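Local structure of GCN5-related N-acetyltransferase (Sphaerobacter thermophilus, 3TT2) at residues W169-P180 / P220-T229; E184-E192 / P203-S211. The protein probably transfers an acyl group, such as the acetyl of acetyl-coenzyme A, to an acceptor molecule. All coordinates share one frame; numbering follows the deposited sequence.

In the fold
Interaction 1 pairs strand 173-177, outermost within this chain, with strand 223-228, and interaction 2 packs helix 184-194 against helix 206-213. Along the chain the helices lie between the two strands, so interaction 2 is nested in the loop that interaction 1 closes. Both are partly buried, with centres about 17 Å apart. Backbone hydrogen bonds dominate the strand pair, whose side chains run from buried Leu225 to exposed Thr174; aromatic side chains carry the helix pair, with polar bonds at its Glu192 end. They meet where Trp223 CZ3 lies 3.6 Å from Trp209 CZ2, and Thr187 packs on Phe178 and Leu225, so the helices pack against the Phe178, Trp223 and Leu225 part of the strand pair.

Interaction 1: residues W169-P180 / P220-T229; sequences WPEGITARTFVP and PELWLLAVET
Trp223 sends the edge of its indole, led by CE3, over the centre of the Phe178 ring, an edge-to-face pair with planes at 66° and CE3 3.7 Å from Phe178 CD1. Phe178 CG stands anti to the backbone N (chi1 176°), which lays the ring alongside Trp223, both side chains pointing the same way. Pro220 CB approaches the Phe178 ring at its edge, and Pro220 CG meets Pro180 CG at 3.8 Å, compact rings that fill the end of the pairing. The backbones beside these contacts form an antiparallel ladder in which Thr174 with Val227 and Arg176 with Leu225 are hydrogen-bonded pairs. Phe178 N extends it with a bond of 2.8 Å to Trp223 O, and Thr229 N closes the other end on Gly172 O. Within this chain strand 173-177 is an outermost strand, and 223-228 pairs on its other side with strand 233-243, in the C-terminal part, which resembles a GNAT domain. On one face, small Ala226 lets its CB meet both Trp169 CZ3, at the indole edge, at 3.6 Å and Ile173 CG2 at 3.8 Å. On the other, Val227 CG2 packs against the aliphatic part of Arg176, 3.7 Å from its CB; the extended arginine carries its charge on to a salt bridge with Asp183. Trp169 NE1 makes a hydrogen bond to Glu270 OE2; Glu270 and Val271 of helix 263-278 also touch Leu224.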
loop_
_atom_site.group_PDB
_atom_site.type_symbol
_atom_site.label_atom_id
_atom_site.label_comp_id
_atom_site.label_asym_id
_atom_site.label_seq_id
_atom_site.Cartn_x
_atom_site.Cartn_y
_atom_site.Cartn_z
ATOM N N TRP A 169 5.434 -0.664 28.591
ATOM C CA TRP A 169 5.561 -2.067 28.225
ATOM C C TRP A 169 4.955 -2.986 29.281
ATOM O O TRP A 169 5.198 -2.843 30.482
ATOM C CB TRP A 169 7.016 -2.448 27.956
ATOM C CG TRP A 169 7.542 -1.924 26.709
ATOM C CD1 TRP A 169 8.157 -0.756 26.544
ATOM C CD2 TRP A 169 7.517 -2.560 25.419
ATOM N NE1 TRP A 169 8.527 -0.583 25.224
ATOM C CE2 TRP A 169 8.138 -1.684 24.514
ATOM C CE3 TRP A 169 7.023 -3.772 24.947
ATOM C CZ2 TRP A 169 8.282 -1.981 23.159
ATOM C CZ3 TRP A 169 7.166 -4.068 23.604
ATOM C CH2 TRP A 169 7.797 -3.179 22.727
ATOM N N PRO A 170 4.172 -3.947 28.815
ATOM C CA PRO A 170 3.485 -4.955 29.615
ATOM C C PRO A 170 4.512 -5.717 30.440
ATOM O O PRO A 170 5.619 -5.853 29.947
ATOM C CB PRO A 170 2.896 -5.881 28.550
ATOM C CG PRO A 170 2.870 -5.090 27.308
ATOM C CD PRO A 170 4.058 -4.210 27.372
ATOM N N GLU A 171 4.175 -6.213 31.634
ATOM C CA GLU A 171 5.172 -6.918 32.448
ATOM C C GLU A 171 5.795 -8.096 31.692
ATOM O O GLU A 171 5.079 -8.987 31.218
ATOM C CB GLU A 171 4.548 -7.429 33.752
ATOM C CG GLU A 171 4.035 -6.315 34.672
ATOM C CD GLU A 171 3.358 -6.832 35.966
ATOM O OE1 GLU A 171 2.926 -8.017 36.019
ATOM O OE2 GLU A 171 3.254 -6.033 36.933
ATOM N N GLY A 172 7.125 -8.106 31.597
ATOM C CA GLY A 172 7.835 -9.237 31.026
ATOM C C GLY A 172 8.139 -9.162 29.544
ATOM O O GLY A 172 8.643 -10.119 28.962
ATOM N N ILE A 173 7.819 -8.027 28.933
ATOM C CA ILE A 173 8.075 -7.803 27.529
ATOM C C ILE A 173 8.800 -6.484 27.449
ATOM O O ILE A 173 8.494 -5.568 28.220
ATOM C CB ILE A 173 6.789 -7.644 26.717
ATOM C CG1 ILE A 173 5.791 -8.756 27.028
ATOM C CG2 ILE A 173 7.118 -7.582 25.236
ATOM C CD1 ILE A 173 6.218 -10.103 26.548
ATOM N N THR A 174 9.784 -6.403 26.552
ATOM C CA THR A 174 10.547 -5.179 26.342
ATOM C C THR A 174 10.915 -5.064 24.872
ATOM O O THR A 174 10.793 -6.021 24.120
ATOM C CB THR A 174 11.857 -5.074 27.208
ATOM O OG1 THR A 174 12.852 -5.975 26.716
ATOM C CG2 THR A 174 11.607 -5.353 28.683
ATOM N N ALA A 175 11.356 -3.876 24.477
ATOM C CA ALA A 175 11.773 -3.612 23.110
ATOM C C ALA A 175 13.146 -4.178 22.811
ATOM O O ALA A 175 14.052 -4.095 23.639
ATOM C CB ALA A 175 11.788 -2.119 22.867
ATOM N N ARG A 176 13.297 -4.730 21.613
ATOM C CA ARG A 176 14.596 -5.155 21.119
ATOM C C ARG A 176 14.736 -4.658 19.720
ATOM O O ARG A 176 13.912 -4.949 18.873
ATOM C CB ARG A 176 14.726 -6.674 21.113
ATOM C CG ARG A 176 16.020 -7.192 20.489
ATOM C CD ARG A 176 16.013 -8.699 20.416
ATOM N NE ARG A 176 17.169 -9.270 19.728
ATOM C CZ ARG A 176 18.235 -9.792 20.346
ATOM N NH1 ARG A 176 18.325 -9.786 21.676
ATOM N NH2 ARG A 176 19.226 -10.320 19.633
ATOM N N THR A 177 15.781 -3.888 19.480
ATOM C CA THR A 177 16.086 -3.417 18.151
ATOM C C THR A 177 16.605 -4.611 17.368
ATOM O O THR A 177 17.422 -5.387 17.879
ATOM C CB THR A 177 17.157 -2.314 18.227
ATOM O OG1 THR A 177 16.637 -1.201 18.969
ATOM C CG2 THR A 177 17.572 -1.876 16.839
ATOM N N PHE A 178 16.117 -4.760 16.142
ATOM C CA PHE A 178 16.544 -5.833 15.266
ATOM C C PHE A 178 18.063 -5.835 15.106
ATOM O O PHE A 178 18.658 -4.812 14.773
ATOM C CB PHE A 178 15.907 -5.628 13.906
ATOM C CG PHE A 178 16.346 -6.618 12.869
ATOM C CD1 PHE A 178 15.760 -7.876 12.796
ATOM C CD2 PHE A 178 17.320 -6.287 11.944
ATOM C CE1 PHE A 178 16.147 -8.795 11.820
ATOM C CE2 PHE A 178 17.716 -7.198 10.971
ATOM C CZ PHE A 178 17.127 -8.452 10.908
ATOM N N VAL A 179 18.686 -6.985 15.323
ATOM C CA VAL A 179 20.132 -7.094 15.176
ATOM C C VAL A 179 20.515 -7.938 13.964
ATOM O O VAL A 179 20.438 -9.155 14.013
ATOM C CB VAL A 179 20.727 -7.783 16.418
ATOM C CG1 VAL A 179 22.221 -8.061 16.234
ATOM C CG2 VAL A 179 20.450 -6.952 17.656
ATOM N N PRO A 180 20.988 -7.300 12.896
ATOM C CA PRO A 180 21.347 -8.036 11.672
ATOM C C PRO A 180 22.373 -9.119 11.954
ATOM O O PRO A 180 23.226 -8.931 12.820
ATOM C CB PRO A 180 21.974 -6.964 10.792
ATOM C CG PRO A 180 21.366 -5.648 11.290
ATOM C CD PRO A 180 21.160 -5.842 12.767
ATOM N N PRO A 220 18.372 -0.866 10.802
ATOM C CA PRO A 220 17.721 -1.691 11.824
ATOM C C PRO A 220 17.157 -0.881 12.988
ATOM O O PRO A 220 16.357 -1.410 13.759
ATOM C CB PRO A 220 18.850 -2.587 12.328
ATOM C CG PRO A 220 20.113 -2.089 11.666
ATOM C CD PRO A 220 19.827 -0.812 10.997
ATOM N N GLU A 221 17.597 0.369 13.124
ATOM C CA GLU A 221 17.143 1.267 14.180
ATOM C C GLU A 221 15.607 1.293 14.237
ATOM O O GLU A 221 15.010 1.412 15.312
ATOM C CB GLU A 221 17.670 2.671 13.872
ATOM C CG GLU A 221 18.326 3.465 15.012
ATOM C CD GLU A 221 18.778 4.874 14.555
ATOM O OE1 GLU A 221 19.961 5.037 14.173
ATOM O OE2 GLU A 221 17.951 5.821 14.571
ATOM N N LEU A 222 14.988 1.178 13.060
ATOM C CA LEU A 222 13.536 1.242 12.873
ATOM C C LEU A 222 12.821 -0.138 12.838
ATOM O O LEU A 222 11.600 -0.216 12.612
ATOM C CB LEU A 222 13.233 1.998 11.573
ATOM C CG LEU A 222 13.762 3.422 11.317
ATOM C CD1 LEU A 222 13.401 3.870 9.910
ATOM C CD2 LEU A 222 13.216 4.398 12.333
ATOM N N TRP A 223 13.566 -1.225 13.027
ATOM C CA TRP A 223 12.925 -2.518 13.181
ATOM C C TRP A 223 12.887 -2.934 14.642
ATOM O O TRP A 223 13.891 -3.360 15.213
ATOM C CB TRP A 223 13.671 -3.574 12.385
ATOM C CG TRP A 223 13.291 -3.587 10.982
ATOM C CD1 TRP A 223 12.808 -2.542 10.254
ATOM C CD2 TRP A 223 13.314 -4.713 10.108
ATOM N NE1 TRP A 223 12.544 -2.948 8.968
ATOM C CE2 TRP A 223 12.841 -4.280 8.855
ATOM C CE3 TRP A 223 13.695 -6.051 10.260
ATOM C CZ2 TRP A 223 12.744 -5.133 7.757
ATOM C CZ3 TRP A 223 13.596 -6.901 9.170
ATOM C CH2 TRP A 223 13.123 -6.437 7.936
ATOM N N LEU A 224 11.700 -2.880 15.227
ATOM C CA LEU A 224 11.547 -3.203 16.633
ATOM C C LEU A 224 10.839 -4.520 16.820
ATOM O O LEU A 224 9.919 -4.868 16.079
ATOM C CB LEU A 224 10.782 -2.117 17.373
ATOM C CG LEU A 224 11.412 -0.737 17.325
ATOM C CD1 LEU A 224 10.589 0.122 18.223
ATOM C CD2 LEU A 224 12.816 -0.782 17.818
ATOM N N LEU A 225 11.293 -5.249 17.826
ATOM C CA LEU A 225 10.741 -6.531 18.173
ATOM C C LEU A 225 10.287 -6.448 19.626
ATOM O O LEU A 225 11.040 -6.000 20.485
ATOM C CB LEU A 225 11.821 -7.596 18.039
ATOM C CG LEU A 225 12.701 -7.596 16.787
ATOM C CD1 LEU A 225 13.641 -8.798 16.800
ATOM C CD2 LEU A 225 11.871 -7.593 15.528
ATOM N N ALA A 226 9.050 -6.844 19.907
ATOM C CA ALA A 226 8.665 -7.077 21.284
ATOM C C ALA A 226 9.160 -8.470 21.662
ATOM O O ALA A 226 8.889 -9.462 20.978
ATOM C CB ALA A 226 7.184 -6.945 21.469
ATOM N N VAL A 227 9.928 -8.527 22.740
ATOM C CA VAL A 227 10.592 -9.753 23.129
ATOM C C VAL A 227 10.293 -10.094 24.574
ATOM O O VAL A 227 10.493 -9.270 25.471
ATOM C CB VAL A 227 12.101 -9.645 22.907
ATOM C CG1 VAL A 227 12.818 -10.824 23.492
ATOM C CG2 VAL A 227 12.382 -9.556 21.429
ATOM N N GLU A 228 9.807 -11.317 24.786
ATOM C CA GLU A 228 9.514 -11.813 26.122
ATOM C C GLU A 228 10.821 -12.171 26.813
ATOM O O GLU A 228 11.591 -12.991 26.316
ATOM C CB GLU A 228 8.595 -13.025 26.050
ATOM C CG GLU A 228 8.370 -13.693 27.402
ATOM C CD GLU A 228 7.239 -14.725 27.389
ATOM O OE1 GLU A 228 7.470 -15.857 26.887
ATOM O OE2 GLU A 228 6.126 -14.396 27.885
ATOM N N THR A 229 11.055 -11.547 27.962
ATOM C CA THR A 229 12.328 -11.622 28.665
ATOM C C THR A 229 12.729 -13.042 29.078
ATOM O O THR A 229 13.882 -13.449 28.906
ATOM C CB THR A 229 12.299 -10.728 29.910
ATOM O OG1 THR A 229 12.071 -9.365 29.515
ATOM C CG2 THR A 229 13.613 -10.833 30.665
#

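Interaction 2: residues E184-E192 / P203-S211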
loop_
_atom_site.group_PDB
_atom_site.type_symbol
_atom_site.label_atom_id
_atom_site.label_comp_id
_atom_site.label_asym_id
_atom_site.label_seq_id
_atom_site.Cartn_x
_atom_site.Cartn_y
_atom_site.Cartn_z
ATOM N N GLU A 184 17.494 -12.225 11.903
ATOM C CA GLU A 184 16.828 -12.432 10.609
ATOM C C GLU A 184 15.735 -13.511 10.602
ATOM O O GLU A 184 14.565 -13.208 10.393
ATOM C CB GLU A 184 17.847 -12.707 9.500
ATOM C CG GLU A 184 18.368 -11.475 8.794
ATOM C CD GLU A 184 19.553 -10.839 9.493
ATOM O OE1 GLU A 184 20.097 -11.430 10.446
ATOM O OE2 GLU A 184 19.952 -9.731 9.082
ATOM N N ARG A 185 16.115 -14.764 10.821
ATOM C CA ARG A 185 15.168 -15.864 10.675
ATOM C C ARG A 185 14.052 -15.761 11.698
ATOM O O ARG A 185 12.895 -15.987 11.374
ATOM C CB ARG A 185 15.879 -17.215 10.802
ATOM C CG ARG A 185 14.967 -18.456 10.705
ATOM C CD ARG A 185 15.090 -19.177 9.342
ATOM N NE ARG A 185 14.151 -20.296 9.201
ATOM C CZ ARG A 185 12.935 -20.207 8.658
ATOM N NH1 ARG A 185 12.499 -19.048 8.191
ATOM N NH2 ARG A 185 12.152 -21.279 8.574
ATOM N N ALA A 186 14.412 -15.402 12.926
ATOM C CA ALA A 186 13.468 -15.362 14.035
ATOM C C ALA A 186 12.399 -14.308 13.823
ATOM O O ALA A 186 11.247 -14.507 14.194
ATOM C CB ALA A 186 14.199 -15.096 15.319
ATOM N N THR A 187 12.804 -13.183 13.242
ATOM C CA THR A 187 11.919 -12.059 12.977
ATOM C C THR A 187 10.963 -12.425 11.874
ATOM O O THR A 187 9.767 -12.163 11.944
ATOM C CB THR A 187 12.713 -10.851 12.494
ATOM O OG1 THR A 187 13.364 -10.238 13.608
ATOM C CG2 THR A 187 11.804 -9.845 11.848
ATOM N N TYR A 188 11.517 -13.028 10.838
ATOM C CA TYR A 188 10.726 -13.542 9.746
ATOM C C TYR A 188 9.619 -14.511 10.202
ATOM O O TYR A 188 8.507 -14.472 9.680
ATOM C CB TYR A 188 11.637 -14.242 8.747
ATOM C CG TYR A 188 10.858 -15.096 7.798
ATOM C CD1 TYR A 188 10.131 -14.518 6.768
ATOM C CD2 TYR A 188 10.814 -16.485 7.945
ATOM C CE1 TYR A 188 9.402 -15.292 5.894
ATOM C CE2 TYR A 188 10.092 -17.267 7.069
ATOM C CZ TYR A 188 9.383 -16.662 6.051
ATOM O OH TYR A 188 8.653 -17.417 5.173
ATOM N N GLU A 189 9.926 -15.386 11.153
ATOM C CA GLU A 189 8.948 -16.367 11.625
ATOM C C GLU A 189 7.809 -15.697 12.370
ATOM O O GLU A 189 6.658 -16.118 12.294
ATOM C CB GLU A 189 9.607 -17.406 12.535
ATOM C CG GLU A 189 10.513 -18.373 11.804
ATOM C CD GLU A 189 11.270 -19.303 12.744
ATOM O OE1 GLU A 189 11.287 -19.049 13.976
ATOM O OE2 GLU A 189 11.848 -20.297 12.244
ATOM N N ALA A 190 8.156 -14.654 13.105
ATOM C CA ALA A 190 7.191 -13.935 13.907
ATOM C C ALA A 190 6.268 -13.135 13.009
ATOM O O ALA A 190 5.091 -13.003 13.297
ATOM C CB ALA A 190 7.903 -13.034 14.873
ATOM N N VAL A 191 6.814 -12.612 11.917
ATOM C CA VAL A 191 6.044 -11.831 10.954
ATOM C C VAL A 191 5.091 -12.723 10.158
ATOM O O VAL A 191 3.962 -12.336 9.867
ATOM C CB VAL A 191 6.971 -11.061 9.978
ATOM C CG1 VAL A 191 6.172 -10.402 8.872
ATOM C CG2 VAL A 191 7.766 -10.006 10.708
ATOM N N GLU A 192 5.542 -13.926 9.817
ATOM C CA GLU A 192 4.748 -14.810 8.975
ATOM C C GLU A 192 3.636 -15.446 9.765
ATOM O O GLU A 192 2.680 -15.971 9.209
ATOM C CB GLU A 192 5.617 -15.885 8.335
ATOM C CG GLU A 192 6.265 -15.431 7.043
ATOM C CD GLU A 192 5.253 -14.989 5.991
ATOM O OE1 GLU A 192 4.689 -15.867 5.301
ATOM O OE2 GLU A 192 5.021 -13.764 5.858
ATOM N N PRO A 203 1.564 -15.277 1.859
ATOM C CA PRO A 203 2.714 -15.816 2.588
ATOM C C PRO A 203 3.952 -15.727 1.687
ATOM O O PRO A 203 3.914 -16.175 0.539
ATOM C CB PRO A 203 2.331 -17.292 2.805
ATOM C CG PRO A 203 0.836 -17.339 2.647
ATOM C CD PRO A 203 0.526 -16.292 1.618
ATOM N N SER A 204 5.043 -15.184 2.226
ATOM C CA SER A 204 6.311 -15.117 1.512
ATOM C C SER A 204 7.223 -16.160 2.120
ATOM O O SER A 204 7.200 -16.376 3.329
ATOM C CB SER A 204 6.963 -13.742 1.673
ATOM O OG SER A 204 6.167 -12.723 1.106
ATOM N N THR A 205 8.038 -16.807 1.303
ATOM C CA THR A 205 9.039 -17.687 1.869
ATOM C C THR A 205 10.132 -16.833 2.487
ATOM O O THR A 205 10.089 -15.607 2.410
ATOM C CB THR A 205 9.643 -18.575 0.814
ATOM O OG1 THR A 205 10.148 -17.757 -0.242
ATOM C CG2 THR A 205 8.583 -19.498 0.264
ATOM N N PHE A 206 11.120 -17.475 3.093
ATOM C CA PHE A 206 12.152 -16.747 3.816
ATOM C C PHE A 206 13.096 -16.011 2.872
ATOM O O PHE A 206 13.461 -14.866 3.126
ATOM C CB PHE A 206 12.923 -17.686 4.741
ATOM C CG PHE A 206 14.022 -17.020 5.502
ATOM C CD1 PHE A 206 13.776 -15.887 6.261
ATOM C CD2 PHE A 206 15.302 -17.528 5.472
ATOM C CE1 PHE A 206 14.786 -15.267 6.969
ATOM C CE2 PHE A 206 16.312 -16.920 6.178
ATOM C CZ PHE A 206 16.051 -15.784 6.929
ATOM N N GLU A 207 13.483 -16.650 1.778
ATOM C CA GLU A 207 14.380 -15.996 0.841
ATOM C C GLU A 207 13.711 -14.787 0.190
ATOM O O GLU A 207 14.348 -13.749 -0.001
ATOM C CB GLU A 207 14.906 -16.978 -0.203
ATOM C CG GLU A 207 15.755 -18.091 0.398
ATOM C CD GLU A 207 14.920 -19.195 1.049
ATOM O OE1 GLU A 207 13.800 -19.463 0.560
ATOM O OE2 GLU A 207 15.381 -19.795 2.050
ATOM N N ARG A 208 12.427 -14.923 -0.131
ATOM C CA ARG A 208 11.640 -13.820 -0.679
ATOM C C ARG A 208 11.636 -12.647 0.286
ATOM O O ARG A 208 11.871 -11.501 -0.101
ATOM C CB ARG A 208 10.197 -14.261 -0.941
ATOM C CG ARG A 208 9.953 -14.915 -2.296
ATOM C CD ARG A 208 8.639 -15.697 -2.305
ATOM N NE ARG A 208 8.261 -16.152 -3.643
ATOM C CZ ARG A 208 8.740 -17.243 -4.232
ATOM N NH1 ARG A 208 9.631 -18.001 -3.608
ATOM N NH2 ARG A 208 8.331 -17.575 -5.450
ATOM N N TRP A 209 11.367 -12.942 1.551
ATOM C CA TRP A 209 11.334 -11.921 2.576
ATOM C C TRP A 209 12.684 -11.231 2.706
ATOM O O TRP A 209 12.753 -10.010 2.822
ATOM C CB TRP A 209 10.913 -12.538 3.893
ATOM C CG TRP A 209 10.867 -11.570 5.020
ATOM C CD1 TRP A 209 9.863 -10.701 5.314
ATOM C CD2 TRP A 209 11.868 -11.383 6.021
ATOM N NE1 TRP A 209 10.181 -9.977 6.434
ATOM C CE2 TRP A 209 11.410 -10.377 6.885
ATOM C CE3 TRP A 209 13.112 -11.968 6.267
ATOM C CZ2 TRP A 209 12.150 -9.947 7.979
ATOM C CZ3 TRP A 209 13.845 -11.534 7.354
ATOM C CH2 TRP A 209 13.364 -10.541 8.195
ATOM N N LEU A 210 13.757 -12.013 2.661
ATOM C CA LEU A 210 15.115 -11.471 2.698
ATOM C C LEU A 210 15.400 -10.462 1.597
ATOM O O LEU A 210 16.037 -9.445 1.835
ATOM C CB LEU A 210 16.146 -12.590 2.598
ATOM C CG LEU A 210 16.454 -13.378 3.868
ATOM C CD1 LEU A 210 17.721 -14.187 3.668
ATOM C CD2 LEU A 210 16.578 -12.450 5.074
ATOM N N SER A 211 14.948 -10.752 0.386
ATOM C CA SER A 211 15.261 -9.892 -0.742
ATOM C C SER A 211 14.394 -8.648 -0.731
ATOM O O SER A 211 14.795 -7.599 -1.235
ATOM C CB SER A 211 15.065 -10.643 -2.047
ATOM O OG SER A 211 15.796 -11.854 -2.028
#
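Tyr188 and Trp209 each hold CG anti to the backbone N (chi1 165° for Tyr188), and this swings the two side chains past each other in opposite directions. Tyr188 CB then sits over the six-membered ring of Trp209, 3.8 Å from its centroid in a CH-pi contact, while Tyr188 CD1 comes 3.5 Å from Trp209 CG. Phe206 meets the tyrosine obliquely, planes at 53°: its CD1 lies over one face of the tyrosine ring, toward the rim and 3.4 Å from Tyr188 CG. Phe206 CA also points a C-H at that ring. Large flat side chains suit a place where the axes of segments 184-192 and 206-211 come no nearer than 10.7 Å, since they can span that spacing; the segments cross at 105°. Tyr188, Phe206 and Trp209 together form an aromatic cluster that joins the two helices preceding strand 223-228 in the GNAT-family region. Arg185 bends at chi2 to bring CD over the opposite face of Phe206 from Leu210 CG, adding CH-pi and cation-pi contacts, so the phenyl ring is held between an aliphatic branch and a charged chain. The tyrosine hydroxyl reaches past the cluster and donates to Ser204 O at 2.6 Å, in the carbonyl plane and on a lone pair, tying the residues just before helix 206-213 to helix 184-194. One turn further along helix 184-194, Glu192 OE1 accepts a weak bond from Ser204 N at 3.2 Å, and its OE2 forms a salt bridge with Arg201. Thr205 takes the N-cap position of the second helix.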